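PDB 5FLW: Exo-beta-1,3-galactanase from Bifidobacterium bifidum, which probably hydrolyses beta-1,3-galactan chains from one end as a family 43 glycoside hydrolase, releasing galactose. Local coordinates for residues I99-V113 with F125-I139. Residues are numbered along the deposited sequence; the frame is centred on the assembly and turned at random.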
ATOM      1  N   ILE A  99       2.690   9.160   3.998  1.00 11.30           N
ATOM      2  CA  ILE A  99       1.305   9.321   3.558  1.00 10.69           C
ATOM      3  C   ILE A  99       1.305  10.169   2.300  1.00  9.67           C
ATOM      4  O   ILE A  99       2.160  11.038   2.118  1.00 10.86           O
ATOM      5  CB  ILE A  99       0.406   9.900   4.696  1.00 11.37           C
ATOM      6  CG1 ILE A  99      -1.088   9.758   4.367  1.00  9.85           C
ATOM      7  CG2 ILE A  99       0.756  11.338   4.996  1.00 11.04           C
ATOM      8  CD1 ILE A  99      -1.933   9.943   5.561  1.00 11.38           C
ATOM      9  N   HIS A 100       0.367   9.891   1.409  1.00  9.63           N
ATOM     10  CA  HIS A 100       0.171  10.771   0.263  1.00 10.59           C
ATOM     11  C   HIS A 100      -0.611  11.990   0.766  1.00  9.39           C
ATOM     12  O   HIS A 100      -1.809  11.879   1.070  1.00  9.84           O
ATOM     13  CB  HIS A 100      -0.535  10.020  -0.873  1.00 10.04           C
ATOM     14  CG  HIS A 100      -1.045  10.905  -1.992  1.00 11.99           C
ATOM     15  ND1 HIS A 100      -1.985  10.460  -2.909  1.00 10.98           N
ATOM     16  CD2 HIS A 100      -0.749  12.185  -2.353  1.00 12.13           C
ATOM     17  CE1 HIS A 100      -2.252  11.431  -3.768  1.00 10.95           C
ATOM     18  NE2 HIS A 100      -1.518  12.488  -3.456  1.00 11.08           N
ATOM     19  N   ALA A 101       0.079  13.137   0.908  1.00 10.07           N
ATOM     20  CA  ALA A 101      -0.573  14.374   1.307  1.00 10.01           C
ATOM     21  C   ALA A 101      -1.056  15.084   0.043  1.00 10.10           C
ATOM     22  O   ALA A 101      -0.271  15.310  -0.890  1.00 10.07           O
ATOM     23  CB  ALA A 101       0.387  15.272   2.104  1.00 11.09           C
ATOM     24  N   GLU A 102      -2.341  15.435   0.020  1.00 10.79           N
ATOM     25  CA  GLU A 102      -2.977  15.896  -1.203  1.00 10.48           C
ATOM     26  C   GLU A 102      -3.955  17.015  -0.852  1.00 12.41           C
ATOM     27  O   GLU A 102      -4.303  17.199   0.315  1.00 11.40           O
ATOM     28  CB  GLU A 102      -3.696  14.731  -1.922  1.00 12.05           C
ATOM     29  CG  GLU A 102      -4.065  15.021  -3.373  1.00 10.00           C
ATOM     30  CD  GLU A 102      -2.898  15.607  -4.139  1.00 11.47           C
ATOM     31  OE1 GLU A 102      -2.022  14.836  -4.643  1.00 11.84           O
ATOM     32  OE2 GLU A 102      -2.851  16.843  -4.217  1.00 12.91           O
ATOM     33  N   THR A 103      -4.380  17.771  -1.870  1.00 12.06           N
ATOM     34  CA  THR A 103      -5.414  18.792  -1.721  1.00 14.44           C
ATOM     35  C   THR A 103      -6.612  18.413  -2.596  1.00 13.69           C
ATOM     36  O   THR A 103      -6.468  17.605  -3.522  1.00 14.11           O
ATOM     37  CB  THR A 103      -4.881  20.187  -2.130  1.00 15.63           C
ATOM     38  OG1 THR A 103      -4.336  20.144  -3.455  1.00 15.34           O
ATOM     39  CG2 THR A 103      -3.786  20.687  -1.169  1.00 13.71           C
ATOM     40  N   PRO A 104      -7.812  18.962  -2.326  1.00 14.60           N
ATOM     41  CA  PRO A 104      -8.986  18.594  -3.150  1.00 17.40           C
ATOM     42  C   PRO A 104      -8.824  18.903  -4.634  1.00 17.07           C
ATOM     43  O   PRO A 104      -9.425  18.211  -5.471  1.00 20.31           O
ATOM     44  CB  PRO A 104     -10.130  19.394  -2.513  1.00 18.22           C
ATOM     45  CG  PRO A 104      -9.691  19.551  -1.077  1.00 20.66           C
ATOM     46  CD  PRO A 104      -8.212  19.787  -1.166  1.00 16.76           C
ATOM     47  N   ASP A 105      -8.029  19.921  -4.985  1.00 14.73           N
ATOM     48  CA  ASP A 105      -7.750  20.220  -6.389  1.00 17.00           C
ATOM     49  C   ASP A 105      -6.725  19.266  -6.993  1.00 21.12           C
ATOM     50  O   ASP A 105      -6.504  19.302  -8.216  1.00 19.32           O
ATOM     51  CB  ASP A 105      -7.217  21.649  -6.517  1.00 16.16           C
ATOM     52  CG  ASP A 105      -5.823  21.800  -5.888  1.00 19.66           C
ATOM     53  OD1 ASP A 105      -4.789  21.556  -6.561  1.00 21.85           O
ATOM     54  OD2 ASP A 105      -5.753  22.114  -4.686  1.00 35.05           O
ATOM     55  N   TYR A 106      -6.095  18.423  -6.166  1.00 14.64           N
ATOM     56  CA  TYR A 106      -5.202  17.368  -6.628  1.00 14.47           C
ATOM     57  C   TYR A 106      -3.883  17.838  -7.228  1.00 17.63           C
ATOM     58  O   TYR A 106      -3.182  17.039  -7.865  1.00 23.13           O
ATOM     59  CB  TYR A 106      -5.919  16.393  -7.555  1.00 19.27           C
ATOM     60  CG  TYR A 106      -6.336  15.189  -6.792  1.00 22.71           C
ATOM     61  CD1 TYR A 106      -7.499  15.170  -6.027  1.00 23.89           C
ATOM     62  CD2 TYR A 106      -5.507  14.058  -6.803  1.00 24.20           C
ATOM     63  CE1 TYR A 106      -7.831  14.034  -5.318  1.00 31.83           C
ATOM     64  CE2 TYR A 106      -5.806  12.946  -6.098  1.00 24.03           C
ATOM     65  CZ  TYR A 106      -6.961  12.922  -5.356  1.00 47.81           C
ATOM     66  OH  TYR A 106      -7.250  11.762  -4.668  1.00 72.37           O
ATOM     67  N   GLY A 107      -3.485  19.074  -6.962  1.00 17.28           N
ATOM     68  CA  GLY A 107      -2.242  19.635  -7.436  1.00 15.48           C
ATOM     69  C   GLY A 107      -1.077  19.561  -6.483  1.00 15.20           C
ATOM     70  O   GLY A 107       0.028  19.957  -6.870  1.00 17.76           O
ATOM     71  N   TYR A 108      -1.264  19.075  -5.253  1.00 11.22           N
ATOM     72  CA  TYR A 108      -0.179  19.152  -4.269  1.00 10.86           C
ATOM     73  C   TYR A 108       0.822  18.005  -4.384  1.00 13.06           C
ATOM     74  O   TYR A 108       2.043  18.235  -4.445  1.00 12.39           O
ATOM     75  CB  TYR A 108      -0.744  19.231  -2.865  1.00 10.92           C
ATOM     76  CG  TYR A 108       0.272  19.539  -1.767  1.00 11.85           C
ATOM     77  CD1 TYR A 108       1.045  20.713  -1.803  1.00 13.16           C
ATOM     78  CD2 TYR A 108       0.409  18.689  -0.647  1.00 10.40           C
ATOM     79  CE1 TYR A 108       1.942  21.026  -0.756  1.00 12.59           C
ATOM     80  CE2 TYR A 108       1.303  18.991   0.402  1.00 10.23           C
ATOM     81  CZ  TYR A 108       2.065  20.163   0.330  1.00 12.18           C
ATOM     82  OH  TYR A 108       2.954  20.512   1.336  1.00 13.37           O
ATOM     83  N   ALA A 109       0.324  16.768  -4.320  1.00 10.41           N
ATOM     84  CA  ALA A 109       1.097  15.582  -4.670  1.00 10.34           C
ATOM     85  C   ALA A 109       2.429  15.504  -3.895  1.00 11.04           C
ATOM     86  O   ALA A 109       3.523  15.472  -4.475  1.00 11.87           O
ATOM     87  CB  ALA A 109       1.285  15.512  -6.187  1.00 11.43           C
ATOM     88  N   HIS A 110       2.326  15.439  -2.564  1.00  9.05           N
ATOM     89  CA  HIS A 110       3.501  15.307  -1.703  1.00  9.67           C
ATOM     90  C   HIS A 110       3.459  13.994  -0.915  1.00 10.35           C
ATOM     91  O   HIS A 110       2.427  13.315  -0.831  1.00 10.70           O
ATOM     92  CB  HIS A 110       3.560  16.435  -0.664  1.00  8.60           C
ATOM     93  CG  HIS A 110       4.194  17.705  -1.152  1.00  8.96           C
ATOM     94  ND1 HIS A 110       3.769  18.363  -2.287  1.00 11.18           N
ATOM     95  CD2 HIS A 110       5.175  18.472  -0.615  1.00 10.05           C
ATOM     96  CE1 HIS A 110       4.477  19.472  -2.439  1.00 13.09           C
ATOM     97  NE2 HIS A 110       5.349  19.550  -1.450  1.00 10.35           N
ATOM     98  N   ILE A 111       4.605  13.672  -0.297  1.00 10.21           N
ATOM     99  CA  ILE A 111       4.703  12.644   0.740  1.00 10.32           C
ATOM    100  C   ILE A 111       4.743  13.362   2.086  1.00 11.58           C
ATOM    101  O   ILE A 111       5.560  14.270   2.281  1.00 12.09           O
ATOM    102  CB  ILE A 111       5.990  11.804   0.572  1.00 11.06           C
ATOM    103  CG1 ILE A 111       6.025  11.094  -0.799  1.00 13.60           C
ATOM    104  CG2 ILE A 111       6.143  10.798   1.725  1.00 10.78           C
ATOM    105  CD1 ILE A 111       7.392  10.552  -1.243  1.00 11.06           C
ATOM    106  N   GLY A 112       3.877  12.964   3.020  1.00 10.80           N
ATOM    107  CA  GLY A 112       3.980  13.405   4.410  1.00 10.76           C
ATOM    108  C   GLY A 112       4.718  12.372   5.249  1.00  9.58           C
ATOM    109  O   GLY A 112       4.600  11.167   5.003  1.00 11.58           O
ATOM    110  N   VAL A 113       5.502  12.853   6.221  1.00 10.15           N
ATOM    111  CA  VAL A 113       6.333  12.013   7.088  1.00 12.41           C
ATOM    112  C   VAL A 113       5.951  12.290   8.545  1.00 12.15           C
ATOM    113  O   VAL A 113       5.927  13.454   8.971  1.00 11.09           O
ATOM    114  CB  VAL A 113       7.841  12.276   6.862  1.00 10.32           C
ATOM    115  CG1 VAL A 113       8.677  11.401   7.767  1.00 11.42           C
ATOM    116  CG2 VAL A 113       8.236  12.038   5.411  1.00 12.31           C
ATOM    117  N   PHE A 125       3.347  14.329  13.226  1.00 11.40           N
ATOM    118  CA  PHE A 125       3.522  14.800  11.860  1.00 10.69           C
ATOM    119  C   PHE A 125       4.679  15.804  11.779  1.00 12.83           C
ATOM    120  O   PHE A 125       4.671  16.835  12.474  1.00 11.57           O
ATOM    121  CB  PHE A 125       2.221  15.464  11.425  1.00 11.82           C
ATOM    122  CG  PHE A 125       2.234  15.999  10.019  1.00 10.54           C
ATOM    123  CD1 PHE A 125       2.874  15.315   8.985  1.00  9.85           C
ATOM    124  CD2 PHE A 125       1.544  17.180   9.714  1.00 11.06           C
ATOM    125  CE1 PHE A 125       2.845  15.822   7.664  1.00 11.77           C
ATOM    126  CE2 PHE A 125       1.510  17.678   8.398  1.00  9.26           C
ATOM    127  CZ  PHE A 125       2.154  17.001   7.387  1.00  9.35           C
ATOM    128  N   GLN A 126       5.633  15.534  10.875  1.00 11.45           N
ATOM    129  CA  GLN A 126       6.837  16.358  10.733  1.00 11.10           C
ATOM    130  C   GLN A 126       6.900  17.151   9.430  1.00 13.83           C
ATOM    131  O   GLN A 126       6.716  18.371   9.450  1.00 15.86           O
ATOM    132  CB  GLN A 126       8.109  15.538  10.985  1.00 10.15           C
ATOM    133  CG  GLN A 126       8.117  14.992  12.399  1.00 11.36           C
ATOM    134  CD  GLN A 126       9.462  14.478  12.868  1.00 14.01           C
ATOM    135  OE1 GLN A 126      10.294  14.040  12.082  1.00 13.71           O
ATOM    136  NE2 GLN A 126       9.653  14.488  14.183  1.00 17.52           N
ATOM    137  N   THR A 127       7.132  16.505   8.296  1.00 10.67           N
ATOM    138  CA  THR A 127       7.436  17.203   7.053  1.00 10.44           C
ATOM    139  C   THR A 127       6.462  16.797   5.941  1.00 10.64           C
ATOM    140  O   THR A 127       5.793  15.752   6.001  1.00 10.05           O
ATOM    141  CB  THR A 127       8.867  16.825   6.550  1.00 13.01           C
ATOM    142  OG1 THR A 127       8.971  15.390   6.445  1.00 10.52           O
ATOM    143  CG2 THR A 127       9.985  17.396   7.455  1.00 10.17           C
ATOM    144  N   THR A 128       6.415  17.618   4.889  1.00 10.59           N
ATOM    145  CA  THR A 128       6.010  17.130   3.577  1.00  9.44           C
ATOM    146  C   THR A 128       7.222  17.281   2.667  1.00 11.73           C
ATOM    147  O   THR A 128       8.010  18.223   2.824  1.00 10.99           O
ATOM    148  CB  THR A 128       4.760  17.795   2.972  1.00 10.91           C
ATOM    149  OG1 THR A 128       5.071  19.144   2.617  1.00 11.28           O
ATOM    150  CG2 THR A 128       3.597  17.760   3.934  1.00 11.15           C
ATOM    151  N   ILE A 129       7.421  16.293   1.774  1.00 10.47           N
ATOM    152  CA  ILE A 129       8.601  16.248   0.927  1.00 11.85           C
ATOM    153  C   ILE A 129       8.215  15.818  -0.482  1.00 12.60           C
ATOM    154  O   ILE A 129       7.189  15.167  -0.707  1.00 11.48           O
ATOM    155  CB  ILE A 129       9.687  15.284   1.494  1.00 13.62           C
ATOM    156  CG1 ILE A 129       9.326  13.798   1.277  1.00 12.77           C
ATOM    157  CG2 ILE A 129       9.997  15.621   3.002  1.00 11.08           C
ATOM    158  CD1 ILE A 129      10.388  12.802   1.827  1.00 11.97           C
ATOM    159  N   THR A 130       9.081  16.179  -1.432  1.00 10.21           N
ATOM    160  CA  THR A 130       9.065  15.648  -2.794  1.00 10.94           C
ATOM    161  C   THR A 130      10.513  15.355  -3.165  1.00 12.33           C
ATOM    162  O   THR A 130      11.435  15.872  -2.538  1.00 11.18           O
ATOM    163  CB  THR A 130       8.495  16.641  -3.849  1.00 10.38           C
ATOM    164  OG1 THR A 130       9.474  17.642  -4.145  1.00 11.31           O
ATOM    165  CG2 THR A 130       7.242  17.324  -3.372  1.00 13.09           C
ATOM    166  N   TRP A 131      10.709  14.518  -4.193  1.00 11.71           N
ATOM    167  CA  TRP A 131      12.014  14.409  -4.849  1.00 11.19           C
ATOM    168  C   TRP A 131      12.044  15.428  -5.987  1.00 12.79           C
ATOM    169  O   TRP A 131      11.245  15.335  -6.923  1.00 12.39           O
ATOM    170  CB  TRP A 131      12.233  12.991  -5.384  1.00 12.58           C
ATOM    171  CG  TRP A 131      13.561  12.795  -6.066  1.00 14.07           C
ATOM    172  CD1 TRP A 131      13.792  12.714  -7.416  1.00 17.28           C
ATOM    173  CD2 TRP A 131      14.844  12.634  -5.433  1.00 14.12           C
ATOM    174  NE1 TRP A 131      15.140  12.508  -7.659  1.00 15.48           N
ATOM    175  CE2 TRP A 131      15.804  12.448  -6.456  1.00 16.18           C
ATOM    176  CE3 TRP A 131      15.268  12.616  -4.109  1.00 14.12           C
ATOM    177  CZ2 TRP A 131      17.165  12.261  -6.184  1.00 15.51           C
ATOM    178  CZ3 TRP A 131      16.622  12.434  -3.839  1.00 15.83           C
ATOM    179  CH2 TRP A 131      17.553  12.270  -4.870  1.00 15.04           C
ATOM    180  N   ARG A 132      12.930  16.431  -5.890  1.00 12.62           N
ATOM    181  CA  ARG A 132      13.185  17.380  -6.979  1.00 13.05           C
ATOM    182  C   ARG A 132      11.974  18.246  -7.359  1.00 11.85           C
ATOM    183  O   ARG A 132      11.973  18.867  -8.439  1.00 12.10           O
ATOM    184  CB  ARG A 132      13.763  16.678  -8.207  1.00 11.08           C
ATOM    185  CG  ARG A 132      15.142  16.151  -7.933  1.00 11.75           C
ATOM    186  CD  ARG A 132      15.726  15.427  -9.120  1.00 13.65           C
ATOM    187  NE  ARG A 132      15.934  16.290 -10.277  1.00 14.36           N
ATOM    188  CZ  ARG A 132      17.029  17.016 -10.493  1.00 15.95           C
ATOM    189  NH1 ARG A 132      18.032  17.017  -9.604  1.00 16.20           N
ATOM    190  NH2 ARG A 132      17.132  17.760 -11.594  1.00 15.58           N
ATOM    191  N   GLY A 133      10.951  18.307  -6.502  1.00 12.29           N
ATOM    192  CA  GLY A 133       9.706  18.957  -6.845  1.00 11.21           C
ATOM    193  C   GLY A 133       8.722  18.097  -7.622  1.00 12.91           C
ATOM    194  O   GLY A 133       7.635  18.589  -7.954  1.00 14.62           O
ATOM    195  N   TYR A 134       9.058  16.833  -7.910  1.00 11.42           N
ATOM    196  CA  TYR A 134       8.204  15.984  -8.736  1.00 11.94           C
ATOM    197  C   TYR A 134       6.923  15.596  -8.002  1.00 12.61           C
ATOM    198  O   TYR A 134       6.890  15.483  -6.769  1.00 11.88           O
ATOM    199  CB  TYR A 134       8.934  14.690  -9.137  1.00 12.38           C
ATOM    200  CG  TYR A 134      10.212  14.894  -9.933  1.00 11.11           C
ATOM    201  CD1 TYR A 134      10.429  16.055 -10.642  1.00 11.09           C
ATOM    202  CD2 TYR A 134      11.180  13.895 -10.005  1.00 15.67           C
ATOM    203  CE1 TYR A 134      11.607  16.249 -11.383  1.00 13.55           C
ATOM    204  CE2 TYR A 134      12.327  14.072 -10.724  1.00 12.74           C
ATOM    205  CZ  TYR A 134      12.538  15.244 -11.421  1.00 12.93           C
ATOM    206  OH  TYR A 134      13.706  15.408 -12.127  1.00 18.31           O
ATOM    207  N   LEU A 135       5.873  15.325  -8.790  1.00 10.27           N
ATOM    208  CA  LEU A 135       4.624  14.808  -8.249  1.00 10.37           C
ATOM    209  C   LEU A 135       4.833  13.472  -7.554  1.00  9.19           C
ATOM    210  O   LEU A 135       5.489  12.576  -8.087  1.00 11.24           O
ATOM    211  CB  LEU A 135       3.644  14.561  -9.390  1.00 12.21           C
ATOM    212  CG  LEU A 135       3.227  15.750 -10.245  1.00 14.39           C
ATOM    213  CD1 LEU A 135       2.508  15.295 -11.537  1.00 15.52           C
ATOM    214  CD2 LEU A 135       2.367  16.732  -9.408  1.00 12.45           C
ATOM    215  N   SER A 136       4.229  13.317  -6.378  1.00  9.59           N
ATOM    216  CA  SER A 136       4.106  12.026  -5.703  1.00 10.59           C
ATOM    217  C   SER A 136       2.645  11.835  -5.290  1.00 12.84           C
ATOM    218  O   SER A 136       2.087  12.670  -4.563  1.00 11.69           O
ATOM    219  CB  SER A 136       5.020  11.962  -4.473  1.00 11.32           C
ATOM    220  OG  SER A 136       4.889  10.708  -3.815  1.00 12.66           O
ATOM    221  N   ARG A 137       2.008  10.775  -5.787  1.00 10.71           N
ATOM    222  CA  ARG A 137       0.633  10.459  -5.390  1.00  8.68           C
ATOM    223  C   ARG A 137       0.581   9.098  -4.690  1.00 11.43           C
ATOM    224  O   ARG A 137       1.062   9.001  -3.559  1.00 10.90           O
ATOM    225  CB  ARG A 137      -0.323  10.672  -6.557  1.00 11.05           C
ATOM    226  CG  ARG A 137      -0.391  12.170  -6.922  1.00 13.35           C
ATOM    227  CD  ARG A 137      -1.585  12.454  -7.789  1.00 15.13           C
ATOM    228  NE  ARG A 137      -1.759  13.860  -8.147  1.00 17.93           N
ATOM    229  CZ  ARG A 137      -1.225  14.379  -9.237  1.00 15.52           C
ATOM    230  NH1 ARG A 137      -0.467  13.585 -10.002  1.00 19.61           N
ATOM    231  NH2 ARG A 137      -1.444  15.653  -9.582  1.00 13.00           N
ATOM    232  N   ASP A 138       0.080   8.031  -5.324  1.00 10.51           N
ATOM    233  CA  ASP A 138       0.047   6.738  -4.625  1.00 10.71           C
ATOM    234  C   ASP A 138       1.448   6.327  -4.192  1.00  9.58           C
ATOM    235  O   ASP A 138       2.425   6.526  -4.925  1.00 11.70           O
ATOM    236  CB  ASP A 138      -0.464   5.634  -5.542  1.00 10.05           C
ATOM    237  CG  ASP A 138      -1.965   5.661  -5.726  1.00 12.30           C
ATOM    238  OD1 ASP A 138      -2.663   6.582  -5.205  1.00 10.67           O
ATOM    239  OD2 ASP A 138      -2.433   4.763  -6.452  1.00 12.18           O
ATOM    240  N   ILE A 139       1.547   5.765  -2.983  1.00  9.67           N
ATOM    241  CA  ILE A 139       2.813   5.304  -2.439  1.00  9.56           C
ATOM    242  C   ILE A 139       2.670   3.877  -1.913  1.00 11.00           C
ATOM    243  O   ILE A 139       1.574   3.414  -1.570  1.00 11.90           O
ATOM    244  CB  ILE A 139       3.382   6.208  -1.314  1.00 12.01           C
ATOM    245  CG1 ILE A 139       2.367   6.311  -0.168  1.00 11.01           C
ATOM    246  CG2 ILE A 139       3.816   7.592  -1.853  1.00  9.97           C
ATOM    247  CD1 ILE A 139       2.991   6.751   1.145  1.00 10.97           C
TER
HETATM  248  O   HOH W   1      -2.961   7.969  -2.937  1.00 12.67           O
HETATM  249  O   HOH W   2       4.844  17.506  -5.993  1.00 12.75           O
HETATM  250  O   HOH W   3       2.746  10.744  -2.136  1.00 11.79           O
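R137 lays its backbone over the imidazole of H100: its CA stands 3.5 Å from the ring centroid, a CH-pi contact over the face. From there its extended side chain runs past E102 to Y106, where NH2 donates to Y106 O at 2.8 Å, the oxygen lying in the guanidinium plane and the N-H pointing almost straight at it (171°). A long salt bridge, 3.6 Å from R137 NE to E102 OE1, joins the same cluster, and A109 CB packs over one guanidinium face. At the open end of the hairpin, away from its connecting loop, the H110 ring is sandwiched between T130 CG2, 3.5 Å from its centroid, and the Y108 ring; Y108 OH shares a 2.8 Å hydrogen bond with T128 OG1. Strands 110-113 and 125-129 pair antiparallel, I111 and I129 exchanging two backbone bonds, until Q126 and T127 both face V113 in a classic beta bulge. S136 N reaches A109 O (3.0 Å), while water 3 links H110 O, R137 O and S136 OG, which also hydrogen-bonds S153 OG. Behind this shell the E102 carboxylate fixes the H100 ring: with CG anti to the backbone N (chi1 -164°) and the chain bent at chi2, OE1 takes H100 NE2 in the ring plane (2.7 Å), while OE2 gathers the backbone N of T103, Y108 and A109. With a glutamine here, one carboxylate oxygen becomes an NH2 group, which would probably face N-H donors and cost either the H100 bond or the grip on those amides. D138, its OD1 salt-bridged to R83 and its OD2 accepting from S190 N, meets H100 ND1 through water 1 at OD1. The contact ties one four-stranded blade of the family 43 beta-propeller to the next, around a buried carboxylate probably balanced by backbone N-H groups, histidine and arginine together.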